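Side-chain contacts in racemase (Pseudovibrio sp. JE062, PDB 3MKC), which is of unknown function but belongs to the enolase superfamily, pairing a mandelate racemase-like N-terminal domain with an enolase-type barrel domain: residues Glu197-Gly200 and Ile201-His204; Ala184-Ser187 and Thr188-Ala192; Ala4-Pro7 and Ala8-Pro11; Gly109-Met112 and Ala113-Leu117; Ser266-Arg269 and Phe270-Glu273. All blocks are in the same frame, centred on the assembly; numbering follows the deposited sequence.

Contact 1 (Glu197-Gly200 and Ile201-His204); sequences ELRG and ILGH
R199 and H204 stack where helix 188-202 runs out, on the stretch of a beta-alpha-beta unit that leads into strand 207-211. The tight part is the guanidinium side. R199 CG lies anti to the backbone N (chi1 170°), and bends further along the chain fold the arginine under the departing backbone. There NH1 donates to G203 O over 2.8 Å, with the oxygen 22° out of the guanidinium plane. H204 covers one guanidinium face, the two planes 16° apart. Guanidinium and imidazole centres are 4.4 Å apart. R199 CD sits over the imidazole face, 4.0 Å from the H204 ring centroid. Beyond the two segments NH1 also bonds T206 O, and NE bonds L232 O.

G203, with positive phi, is the first residue to leave the helix, yet its N still donates to R199 O (2.8 Å). The other end is looser: L198 CD2 and I201 CD1 come no nearer than 4.5 Å, and G200 is exposed on the helix. I201 instead packs on L165 of helix 154-170. H204 is exposed too, although it stacks on R199.

One buried arginine thus serves several backbone carbonyls while its flat face carries an exposed histidine; the nearby positive charge would probably disfavour protonation of that ring.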
loop_
_atom_site.group_PDB
_atom_site.type_symbol
_atom_site.label_atom_id
_atom_site.label_comp_id
_atom_site.label_asym_id
_atom_site.label_seq_id
_atom_site.Cartn_x
_atom_site.Cartn_y
_atom_site.Cartn_z
ATOM N N GLU A 197 -22.637 12.104 10.754
ATOM C CA GLU A 197 -22.233 13.502 10.862
ATOM C C GLU A 197 -21.128 13.829 9.872
ATOM O O GLU A 197 -21.141 14.889 9.249
ATOM C CB GLU A 197 -21.769 13.822 12.286
ATOM C CG GLU A 197 -22.872 13.692 13.316
ATOM C CD GLU A 197 -24.075 14.557 12.989
ATOM O OE1 GLU A 197 -23.941 15.799 13.013
ATOM O OE2 GLU A 197 -25.155 13.993 12.703
ATOM N N LEU A 198 -20.175 12.916 9.720
ATOM C CA LEU A 198 -19.074 13.138 8.794
ATOM C C LEU A 198 -19.574 13.157 7.361
ATOM O O LEU A 198 -19.115 13.960 6.546
ATOM C CB LEU A 198 -18.006 12.056 8.967
ATOM C CG LEU A 198 -17.306 12.034 10.326
ATOM C CD1 LEU A 198 -16.187 11.004 10.315
ATOM C CD2 LEU A 198 -16.738 13.414 10.629
ATOM N N ARG A 199 -20.511 12.267 7.047
ATOM C CA ARG A 199 -21.074 12.214 5.707
ATOM C C ARG A 199 -21.880 13.487 5.466
ATOM O O ARG A 199 -21.932 13.999 4.347
ATOM C CB ARG A 199 -21.978 10.990 5.552
ATOM C CG ARG A 199 -22.792 10.981 4.263
ATOM C CD ARG A 199 -21.895 11.102 3.041
ATOM N NE ARG A 199 -21.788 9.849 2.300
ATOM C CZ ARG A 199 -21.063 9.694 1.199
ATOM N NH1 ARG A 199 -20.371 10.712 0.707
ATOM N NH2 ARG A 199 -21.038 8.519 0.581
ATOM N N GLY A 200 -22.508 13.990 6.524
ATOM C CA GLY A 200 -23.295 15.206 6.404
ATOM C C GLY A 200 -22.405 16.375 6.032
ATOM O O GLY A 200 -22.774 17.215 5.216
ATOM N N ILE A 201 -21.222 16.418 6.638
ATOM C CA ILE A 201 -20.243 17.470 6.380
ATOM C C ILE A 201 -19.658 17.333 4.978
ATOM O O ILE A 201 -19.613 18.294 4.213
ATOM C CB ILE A 201 -19.068 17.396 7.385
ATOM C CG1 ILE A 201 -19.577 17.635 8.803
ATOM C CG2 ILE A 201 -17.981 18.397 7.001
ATOM C CD1 ILE A 201 -18.512 17.465 9.870
ATOM N N LEU A 202 -19.215 16.124 4.654
ATOM C CA LEU A 202 -18.598 15.839 3.366
ATOM C C LEU A 202 -19.518 15.984 2.159
ATOM O O LEU A 202 -19.102 16.466 1.105
ATOM C CB LEU A 202 -18.012 14.424 3.380
ATOM C CG LEU A 202 -17.305 13.991 2.095
ATOM C CD1 LEU A 202 -16.100 14.891 1.851
ATOM C CD2 LEU A 202 -16.878 12.530 2.204
ATOM N N GLY A 203 -20.769 15.570 2.308
ATOM C CA GLY A 203 -21.688 15.643 1.189
ATOM C C GLY A 203 -21.651 14.294 0.498
ATOM O O GLY A 203 -20.783 13.473 0.790
ATOM N N HIS A 204 -22.581 14.058 -0.416
ATOM C CA HIS A 204 -22.645 12.781 -1.115
ATOM C C HIS A 204 -21.915 12.756 -2.451
ATOM O O HIS A 204 -21.791 11.698 -3.073
ATOM C CB HIS A 204 -24.108 12.373 -1.309
ATOM C CG HIS A 204 -24.725 11.750 -0.095
ATOM N ND1 HIS A 204 -24.857 10.385 0.054
ATOM C CD2 HIS A 204 -25.235 12.302 1.032
ATOM C CE1 HIS A 204 -25.425 10.124 1.219
ATOM N NE2 HIS A 204 -25.664 11.270 1.832
#

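Contact 2 (Ala184-Ser187 and Thr188-Ala192); sequences ADWS and TKEVA
S187 is the N-cap of helix 188-202: the backbone comes in extended through W186 and S187, then turns helical at T188. With E190 the serine forms a capping box, the reciprocal exchange in which residues at the N-cap and three places on each bond the other's backbone N-H. The first full helical bond of the turn is V191 N to S187 O, at 3.1 Å and 152°. E190 N also leans on S187 O, but weakly.

On the side-chain half of the box, S187 OG stands between its own backbone N and carbonyl carbon (chi1 66°), which swings it over the helix end, where it accepts a weak bond from E190 N at 3.3 Å. In return the E190 chain, extended beyond CG, runs back alongside the serine and its carboxylate accepts from S187 N. That OE1 is modelled rather close to a neighbour, so the exact length of this second bond is uncertain. The hydroxyl also rests on the glutamate chain, S187 OG lying 3.3 Å from E190 CG.

W186 ties the loop to helix 154-170. Its indole heads away from the helix start to L154 and A157 and meets the Y194 ring at about 60°, while A184 CB covers one face of it, 3.6 Å above the plane. V191 CG2 comes to the indole's edge, near its plane; V191 also touches L225 of helix 219-228. W186 CB lies 3.6 Å from E190 CB and 4.1 Å from V191 CG2.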
loop_
_atom_site.group_PDB
_atom_site.type_symbol
_atom_site.label_atom_id
_atom_site.label_comp_id
_atom_site.label_asym_id
_atom_site.label_seq_id
_atom_site.Cartn_x
_atom_site.Cartn_y
_atom_site.Cartn_z
ATOM N N ALA A 184 -11.579 4.729 21.266
ATOM C CA ALA A 184 -12.840 5.440 21.435
ATOM C C ALA A 184 -13.813 4.407 21.994
ATOM O O ALA A 184 -13.918 3.306 21.461
ATOM C CB ALA A 184 -13.337 5.971 20.094
ATOM N N ASP A 185 -14.509 4.749 23.072
ATOM C CA ASP A 185 -15.451 3.812 23.679
ATOM C C ASP A 185 -16.865 3.939 23.125
ATOM O O ASP A 185 -17.815 3.439 23.732
ATOM C CB ASP A 185 -15.505 4.018 25.192
ATOM C CG ASP A 185 -15.930 5.421 25.570
ATOM O OD1 ASP A 185 -16.760 6.012 24.841
ATOM O OD2 ASP A 185 -15.439 5.929 26.602
ATOM N N TRP A 186 -17.010 4.599 21.981
ATOM C CA TRP A 186 -18.331 4.787 21.388
ATOM C C TRP A 186 -19.038 3.456 21.137
ATOM O O TRP A 186 -18.419 2.487 20.697
ATOM C CB TRP A 186 -18.227 5.556 20.064
ATOM C CG TRP A 186 -17.297 6.742 20.089
ATOM C CD1 TRP A 186 -16.861 7.424 21.191
ATOM C CD2 TRP A 186 -16.707 7.396 18.953
ATOM N NE1 TRP A 186 -16.036 8.458 20.813
ATOM C CE2 TRP A 186 -15.923 8.464 19.448
ATOM C CE3 TRP A 186 -16.764 7.184 17.568
ATOM C CZ2 TRP A 186 -15.202 9.322 18.604
ATOM C CZ3 TRP A 186 -16.044 8.038 16.726
ATOM C CH2 TRP A 186 -15.274 9.094 17.252
ATOM N N SER A 187 -20.334 3.411 21.431
ATOM C CA SER A 187 -21.128 2.209 21.200
ATOM C C SER A 187 -21.319 2.155 19.696
ATOM O O SER A 187 -20.951 3.098 18.997
ATOM C CB SER A 187 -22.492 2.320 21.889
ATOM O OG SER A 187 -23.286 3.338 21.303
ATOM N N THR A 188 -21.895 1.073 19.187
ATOM C CA THR A 188 -22.102 0.982 17.750
ATOM C C THR A 188 -23.082 2.055 17.274
ATOM O O THR A 188 -22.953 2.574 16.164
ATOM C CB THR A 188 -22.618 -0.404 17.335
ATOM O OG1 THR A 188 -23.901 -0.638 17.926
ATOM C CG2 THR A 188 -21.647 -1.479 17.792
ATOM N N LYS A 189 -24.055 2.402 18.109
ATOM C CA LYS A 189 -25.005 3.433 17.721
ATOM C C LYS A 189 -24.317 4.790 17.600
ATOM O O LYS A 189 -24.657 5.592 16.731
ATOM C CB LYS A 189 -26.166 3.511 18.720
ATOM C CG LYS A 189 -27.464 2.960 18.147
ATOM C CD LYS A 189 -27.813 3.722 16.865
ATOM C CE LYS A 189 -28.780 2.969 15.960
ATOM N NZ LYS A 189 -28.947 3.711 14.669
ATOM N N GLU A 190 -23.336 5.033 18.461
ATOM C CA GLU A 190 -22.604 6.287 18.434
ATOM C C GLU A 190 -21.735 6.345 17.182
ATOM O O GLU A 190 -21.560 7.407 16.585
ATOM C CB GLU A 190 -21.730 6.422 19.686
ATOM C CG GLU A 190 -22.521 6.551 20.982
ATOM C CD GLU A 190 -21.623 6.649 22.201
ATOM O OE1 GLU A 190 -20.859 5.696 22.462
ATOM O OE2 GLU A 190 -21.676 7.681 22.894
ATOM N N VAL A 191 -21.185 5.196 16.794
ATOM C CA VAL A 191 -20.354 5.125 15.600
ATOM C C VAL A 191 -21.222 5.459 14.393
ATOM O O VAL A 191 -20.782 6.155 13.479
ATOM C CB VAL A 191 -19.741 3.715 15.418
ATOM C CG1 VAL A 191 -19.014 3.625 14.073
ATOM C CG2 VAL A 191 -18.771 3.431 16.553
ATOM N N ALA A 192 -22.458 4.966 14.399
ATOM C CA ALA A 192 -23.373 5.236 13.301
ATOM C C ALA A 192 -23.632 6.740 13.238
ATOM O O ALA A 192 -23.650 7.336 12.161
ATOM C CB ALA A 192 -24.672 4.490 13.506
#

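Contact 3 (Ala4-Pro7 and Ala8-Pro11); sequences ALNP and AVAP
N6 holds A8 with its side-chain amide: OD1 accepts from A8 N over 2.9 Å, with an angle of 148° at the hydrogen. The donor comes in tilted 24° from the plane of the amide carbonyl. A chi1 of -162° turns the amide away from N6's own N and toward A8 N, and this bond from OD1 to the N-H two residues on makes an Asx turn. The backbone adds a second, weaker bond, V9 N to N6 O at 3.3 Å, which closes a type I beta turn from N6 to V9 with P7 and A8 at its corners. Just beyond, V9 is the centre of an inverse gamma turn, marked by a weak A10 N to A8 O bond.

Packing around these bonds is slight. N6 OD1 also lies 3.1 Å from A8 CB, so the amide oxygen sits over both the N-H and the methyl of one residue. V9 CG2 meets N6 CB at 4.0 Å, and from there N6 and V9 both reach L122 at the end of helix 102-122. V9 also touches I81, and A10 O accepts from Q121 NE2. These contacts lay the N-terminal tail against the domain just ahead of strand 12-22.

N6 is the acceptor of both turn bonds, through side-chain amide and backbone carbonyl; P7, a corner residue, has no N-H to contribute. Such a small polar turn, mostly at the surface, can set the local bend of the tail with little apolar burial.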
loop_
_atom_site.group_PDB
_atom_site.type_symbol
_atom_site.label_atom_id
_atom_site.label_comp_id
_atom_site.label_asym_id
_atom_site.label_seq_id
_atom_site.Cartn_x
_atom_site.Cartn_y
_atom_site.Cartn_z
ATOM N N ALA A 4 22.633 -6.455 -31.371
ATOM C CA ALA A 4 23.278 -6.239 -30.074
ATOM C C ALA A 4 22.319 -6.029 -28.898
ATOM O O ALA A 4 21.287 -5.375 -29.036
ATOM C CB ALA A 4 24.228 -5.047 -30.176
ATOM N N LEU A 5 22.672 -6.580 -27.738
ATOM C CA LEU A 5 21.845 -6.430 -26.545
ATOM C C LEU A 5 22.160 -5.103 -25.859
ATOM O O LEU A 5 23.263 -4.569 -25.997
ATOM C CB LEU A 5 22.084 -7.590 -25.573
ATOM C CG LEU A 5 21.648 -8.977 -26.043
ATOM C CD1 LEU A 5 21.941 -10.005 -24.960
ATOM C CD2 LEU A 5 20.156 -8.959 -26.377
ATOM N N ASN A 6 21.180 -4.577 -25.130
ATOM C CA ASN A 6 21.312 -3.308 -24.421
ATOM C C ASN A 6 22.362 -3.390 -23.314
ATOM O O ASN A 6 22.182 -4.093 -22.325
ATOM C CB ASN A 6 19.966 -2.914 -23.808
ATOM C CG ASN A 6 19.898 -1.449 -23.444
ATOM O OD1 ASN A 6 20.874 -0.866 -22.985
ATOM N ND2 ASN A 6 18.730 -0.846 -23.637
ATOM N N PRO A 7 23.465 -2.646 -23.460
ATOM C CA PRO A 7 24.548 -2.640 -22.471
ATOM C C PRO A 7 24.125 -2.115 -21.101
ATOM O O PRO A 7 24.735 -2.450 -20.091
ATOM C CB PRO A 7 25.603 -1.739 -23.118
ATOM C CG PRO A 7 25.316 -1.854 -24.591
ATOM C CD PRO A 7 23.813 -1.806 -24.618
ATOM N N ALA A 8 23.087 -1.283 -21.085
ATOM C CA ALA A 8 22.581 -0.679 -19.856
ATOM C C ALA A 8 21.958 -1.668 -18.868
ATOM O O ALA A 8 21.923 -1.409 -17.666
ATOM C CB ALA A 8 21.577 0.415 -20.199
ATOM N N VAL A 9 21.452 -2.788 -19.363
ATOM C CA VAL A 9 20.858 -3.781 -18.474
ATOM C C VAL A 9 22.012 -4.553 -17.853
ATOM O O VAL A 9 22.389 -5.623 -18.330
ATOM C CB VAL A 9 19.937 -4.739 -19.253
ATOM C CG1 VAL A 9 19.235 -5.685 -18.299
ATOM C CG2 VAL A 9 18.927 -3.938 -20.038
ATOM N N ALA A 10 22.583 -3.986 -16.796
ATOM C CA ALA A 10 23.723 -4.592 -16.109
ATOM C C ALA A 10 23.287 -5.365 -14.872
ATOM O O ALA A 10 22.243 -5.078 -14.292
ATOM C CB ALA A 10 24.720 -3.513 -15.721
ATOM N N PRO A 11 24.107 -6.336 -14.434
ATOM C CA PRO A 11 23.796 -7.155 -13.258
ATOM C C PRO A 11 23.766 -6.364 -11.963
ATOM O O PRO A 11 24.425 -5.329 -11.829
ATOM C CB PRO A 11 24.919 -8.199 -13.242
ATOM C CG PRO A 11 25.453 -8.192 -14.657
ATOM C CD PRO A 11 25.400 -6.735 -15.009
#

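Contact 4 (Gly109-Met112 and Ala113-Leu117); sequences GIDM and ALYDL
A buried contact between residues four apart joins D111 and Y115 in the middle of helix 102-122, within the N-terminal domain of this enolase-superfamily protein. The aspartate approaches the ring at its edge: D111 CG lies in the ring plane, and OD2 comes to 3.4 Å from Y115 CE2. Carboxylate and ring are turned 75° against each other. A chi1 of -179° points the D111 carboxylate away from its own N and along the helix flank toward the tyrosine. The same ring edge also faces the backbone, with Y115 CD2 3.2 Å from D111 O.

Both polar ends share a partner on the barrel side: T295 OG1 bonds D111 OD1 and also Y115 OH. I83 of helix 83-93 touches both side chains.

The helix itself is firm at first, A113 N to G109 O at 3.1 Å and L114 N to I110 O at 3.0 Å. The next bonds are weak, Y115 N reaching D111 O only at 3.4 Å. Elsewhere on the helix, I110 CG2 approaches L114 CG at 4.5 Å, A113 packs on V36 of strand 29-38, and the selenomethionine M112 turns to I320 and A324 of helix 319-331.

A buried carboxylate beside the ring's C-H edge is electrostatically reasonable, since that rim is slightly positive, and T295 gives the acid and the phenol a common polar anchor between the two domains.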
loop_
_atom_site.group_PDB
_atom_site.type_symbol
_atom_site.label_atom_id
_atom_site.label_comp_id
_atom_site.label_asym_id
_atom_site.label_seq_id
_atom_site.Cartn_x
_atom_site.Cartn_y
_atom_site.Cartn_z
ATOM N N GLY A 109 10.296 -4.921 -0.460
ATOM C CA GLY A 109 11.133 -3.756 -0.710
ATOM C C GLY A 109 12.085 -3.970 -1.871
ATOM O O GLY A 109 12.328 -3.063 -2.668
ATOM N N ILE A 110 12.648 -5.168 -1.968
ATOM C CA ILE A 110 13.563 -5.460 -3.058
ATOM C C ILE A 110 12.801 -5.475 -4.385
ATOM O O ILE A 110 13.279 -4.942 -5.379
ATOM C CB ILE A 110 14.281 -6.821 -2.847
ATOM C CG1 ILE A 110 15.128 -6.768 -1.569
ATOM C CG2 ILE A 110 15.165 -7.136 -4.045
ATOM C CD1 ILE A 110 15.788 -8.089 -1.203
ATOM N N ASP A 111 11.610 -6.073 -4.401
ATOM C CA ASP A 111 10.830 -6.131 -5.634
ATOM C C ASP A 111 10.538 -4.729 -6.164
ATOM O O ASP A 111 10.691 -4.454 -7.351
ATOM C CB ASP A 111 9.508 -6.858 -5.403
ATOM C CG ASP A 111 8.672 -6.957 -6.666
ATOM O OD1 ASP A 111 9.055 -7.721 -7.582
ATOM O OD2 ASP A 111 7.634 -6.263 -6.742
HETATM N N MSE A 112 10.113 -3.851 -5.265
HETATM C CA MSE A 112 9.798 -2.474 -5.615
HETATM C C MSE A 112 11.024 -1.783 -6.202
HETATM O O MSE A 112 10.930 -1.059 -7.195
HETATM C CB MSE A 112 9.340 -1.725 -4.367
HETATM C CG MSE A 112 8.748 -0.358 -4.638
HETATM SE SE MSE A 112 8.137 0.462 -3.007
HETATM C CE MSE A 112 7.538 -1.169 -2.139
ATOM N N ALA A 113 12.176 -2.012 -5.583
ATOM C CA ALA A 113 13.417 -1.391 -6.042
ATOM C C ALA A 113 13.852 -1.880 -7.424
ATOM O O ALA A 113 14.554 -1.170 -8.146
ATOM C CB ALA A 113 14.523 -1.637 -5.029
ATOM N N LEU A 114 13.449 -3.091 -7.796
ATOM C CA LEU A 114 13.820 -3.617 -9.103
ATOM C C LEU A 114 13.063 -2.895 -10.203
ATOM O O LEU A 114 13.589 -2.683 -11.290
ATOM C CB LEU A 114 13.550 -5.120 -9.180
ATOM C CG LEU A 114 14.503 -5.972 -8.339
ATOM C CD1 LEU A 114 14.093 -7.428 -8.429
ATOM C CD2 LEU A 114 15.937 -5.779 -8.828
ATOM N N TYR A 115 11.822 -2.512 -9.921
ATOM C CA TYR A 115 11.042 -1.794 -10.917
ATOM C C TYR A 115 11.684 -0.435 -11.164
ATOM O O TYR A 115 11.690 0.065 -12.286
ATOM C CB TYR A 115 9.595 -1.633 -10.438
ATOM C CG TYR A 115 8.778 -2.881 -10.667
ATOM C CD1 TYR A 115 8.209 -3.141 -11.914
ATOM C CD2 TYR A 115 8.642 -3.845 -9.669
ATOM C CE1 TYR A 115 7.534 -4.328 -12.163
ATOM C CE2 TYR A 115 7.967 -5.042 -9.909
ATOM C CZ TYR A 115 7.421 -5.276 -11.158
ATOM O OH TYR A 115 6.788 -6.469 -11.421
ATOM N N ASP A 116 12.233 0.159 -10.109
ATOM C CA ASP A 116 12.875 1.459 -10.239
ATOM C C ASP A 116 14.176 1.285 -11.014
ATOM O O ASP A 116 14.449 2.025 -11.956
ATOM C CB ASP A 116 13.138 2.056 -8.853
ATOM C CG ASP A 116 13.587 3.513 -8.908
ATOM O OD1 ASP A 116 13.128 4.248 -9.806
ATOM O OD2 ASP A 116 14.380 3.926 -8.034
ATOM N N LEU A 117 14.967 0.291 -10.629
ATOM C CA LEU A 117 16.238 0.038 -11.297
ATOM C C LEU A 117 16.070 -0.374 -12.760
ATOM O O LEU A 117 16.697 0.209 -13.645
ATOM C CB LEU A 117 17.020 -1.034 -10.539
ATOM C CG LEU A 117 18.345 -1.485 -11.148
ATOM C CD1 LEU A 117 19.213 -0.267 -11.481
ATOM C CD2 LEU A 117 19.053 -2.411 -10.164
#

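Contact 5 (Ser266-Arg269 and Phe270-Glu273); sequences STTR and FEAE
R269 and F270 run side by side and point the same way, though they are consecutive in the chain. R269 CG sits over the centre of the phenyl face, 4.2 Å from the F270 ring centroid. Farther out, F270 CZ lies over one face of the guanidinium, toward its rim, R269 NH2 being 3.4 Å from it, with the two planes 44° apart. What lets the chain follow the ring is its first torsion, which sets CG between backbone N and carbonyl carbon (chi1 55°), with the chain extended from there to NE. NH1 goes on to a salt bridge with E296 of helix 293-306, and F270 also touches Y91 of helix 83-93.

These residues lie at the N-terminal end of helix 268-277, in a beta-alpha-beta unit of the barrel domain. T268 OG1 takes weak bonds from both F270 N and E271 N, and its carbonyl O accepts from A272 N at 3.3 Å. R269 O receives E273 N at 2.9 Å.

E271 reaches back to T267 and lies beside it. Its OE1 accepts from T267 N at 3.0 Å, met from above the carboxylate plane, 67° out of it. On the way its CG and CD pass close to T267 O, and OE1 also lies against S266 CB. A water bridges the second oxygen: it donates to E271 OE2 at 2.8 Å and bonds T267 OG1 at 2.7 Å. R100 forms a long, weak ion pair with that same OE2.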
loop_
_atom_site.group_PDB
_atom_site.type_symbol
_atom_site.label_atom_id
_atom_site.label_comp_id
_atom_site.label_asym_id
_atom_site.label_seq_id
_atom_site.Cartn_x
_atom_site.Cartn_y
_atom_site.Cartn_z
ATOM N N SER A 266 -2.100 -8.856 5.281
ATOM C CA SER A 266 -1.695 -10.123 4.665
ATOM C C SER A 266 -0.427 -10.045 3.817
ATOM O O SER A 266 0.085 -8.961 3.539
ATOM C CB SER A 266 -2.818 -10.621 3.768
ATOM O OG SER A 266 -2.938 -9.756 2.650
ATOM N N THR A 267 0.074 -11.217 3.421
ATOM C CA THR A 267 1.239 -11.306 2.536
ATOM C C THR A 267 1.026 -12.482 1.581
ATOM O O THR A 267 0.454 -13.509 1.960
ATOM C CB THR A 267 2.578 -11.507 3.297
ATOM O OG1 THR A 267 2.615 -12.817 3.879
ATOM C CG2 THR A 267 2.746 -10.437 4.374
ATOM N N THR A 268 1.480 -12.289 0.345
ATOM C CA THR A 268 1.404 -13.232 -0.766
ATOM C C THR A 268 0.029 -13.387 -1.379
ATOM O O THR A 268 -0.990 -13.049 -0.775
ATOM C CB THR A 268 1.902 -14.645 -0.408
ATOM O OG1 THR A 268 0.905 -15.318 0.369
ATOM C CG2 THR A 268 3.220 -14.572 0.370
ATOM N N ARG A 269 0.023 -13.903 -2.598
ATOM C CA ARG A 269 -1.210 -14.122 -3.334
ATOM C C ARG A 269 -1.940 -15.308 -2.730
ATOM O O ARG A 269 -3.116 -15.522 -3.001
ATOM C CB ARG A 269 -0.889 -14.398 -4.804
ATOM C CG ARG A 269 0.084 -15.546 -5.025
ATOM C CD ARG A 269 0.488 -15.624 -6.493
ATOM N NE ARG A 269 1.310 -16.792 -6.805
ATOM C CZ ARG A 269 2.565 -16.958 -6.398
ATOM N NH1 ARG A 269 3.151 -16.028 -5.659
ATOM N NH2 ARG A 269 3.234 -18.056 -6.730
ATOM N N PHE A 270 -1.238 -16.082 -1.910
ATOM C CA PHE A 270 -1.856 -17.254 -1.293
ATOM C C PHE A 270 -2.855 -16.839 -0.222
ATOM O O PHE A 270 -3.936 -17.427 -0.098
ATOM C CB PHE A 270 -0.766 -18.151 -0.707
ATOM C CG PHE A 270 0.269 -18.554 -1.721
ATOM C CD1 PHE A 270 -0.106 -19.231 -2.873
ATOM C CD2 PHE A 270 1.605 -18.216 -1.550
ATOM C CE1 PHE A 270 0.831 -19.564 -3.848
ATOM C CE2 PHE A 270 2.549 -18.542 -2.517
ATOM C CZ PHE A 270 2.166 -19.215 -3.667
ATOM N N GLU A 271 -2.491 -15.835 0.567
ATOM C CA GLU A 271 -3.402 -15.354 1.593
ATOM C C GLU A 271 -4.500 -14.583 0.887
ATOM O O GLU A 271 -5.661 -14.675 1.262
ATOM C CB GLU A 271 -2.684 -14.444 2.604
ATOM C CG GLU A 271 -1.751 -15.226 3.518
ATOM C CD GLU A 271 -1.245 -14.433 4.703
ATOM O OE1 GLU A 271 -1.638 -13.255 4.871
ATOM O OE2 GLU A 271 -0.446 -15.003 5.479
ATOM N N ALA A 272 -4.131 -13.828 -0.143
ATOM C CA ALA A 272 -5.127 -13.061 -0.882
ATOM C C ALA A 272 -6.202 -13.975 -1.476
ATOM O O ALA A 272 -7.383 -13.656 -1.435
ATOM C CB ALA A 272 -4.462 -12.247 -1.994
ATOM N N GLU A 273 -5.789 -15.108 -2.033
ATOM C CA GLU A 273 -6.747 -16.027 -2.627
ATOM C C GLU A 273 -7.745 -16.504 -1.577
ATOM O O GLU A 273 -8.934 -16.626 -1.863
ATOM C CB GLU A 273 -6.023 -17.227 -3.249
ATOM C CG GLU A 273 -6.946 -18.242 -3.915
ATOM C CD GLU A 273 -7.567 -19.212 -2.922
ATOM O OE1 GLU A 273 -6.831 -19.710 -2.043
ATOM O OE2 GLU A 273 -8.786 -19.488 -3.025
HETATM O O HOH W 1 1.459 -13.180 6.319
#

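Overall arrangement
From the N terminus, contact 3 comes first, bending the tail ahead of strand 12-22 and resting on the end of helix 102-122. Contact 4 lies farther back on that helix, with centres about 18 Å apart. The chain then enters the barrel domain, where contact 2 starts helix 188-202 and contact 1 ends it, about 17 Å on between centres. Contact 5 follows near the N-terminal end of helix 268-277, about 20 Å from contact 4 between centres; its T267 and T268 touch helix 102-122, so the two domains meet there. Each contact closes only a short local turn; all five run in series, none nesting or crossing.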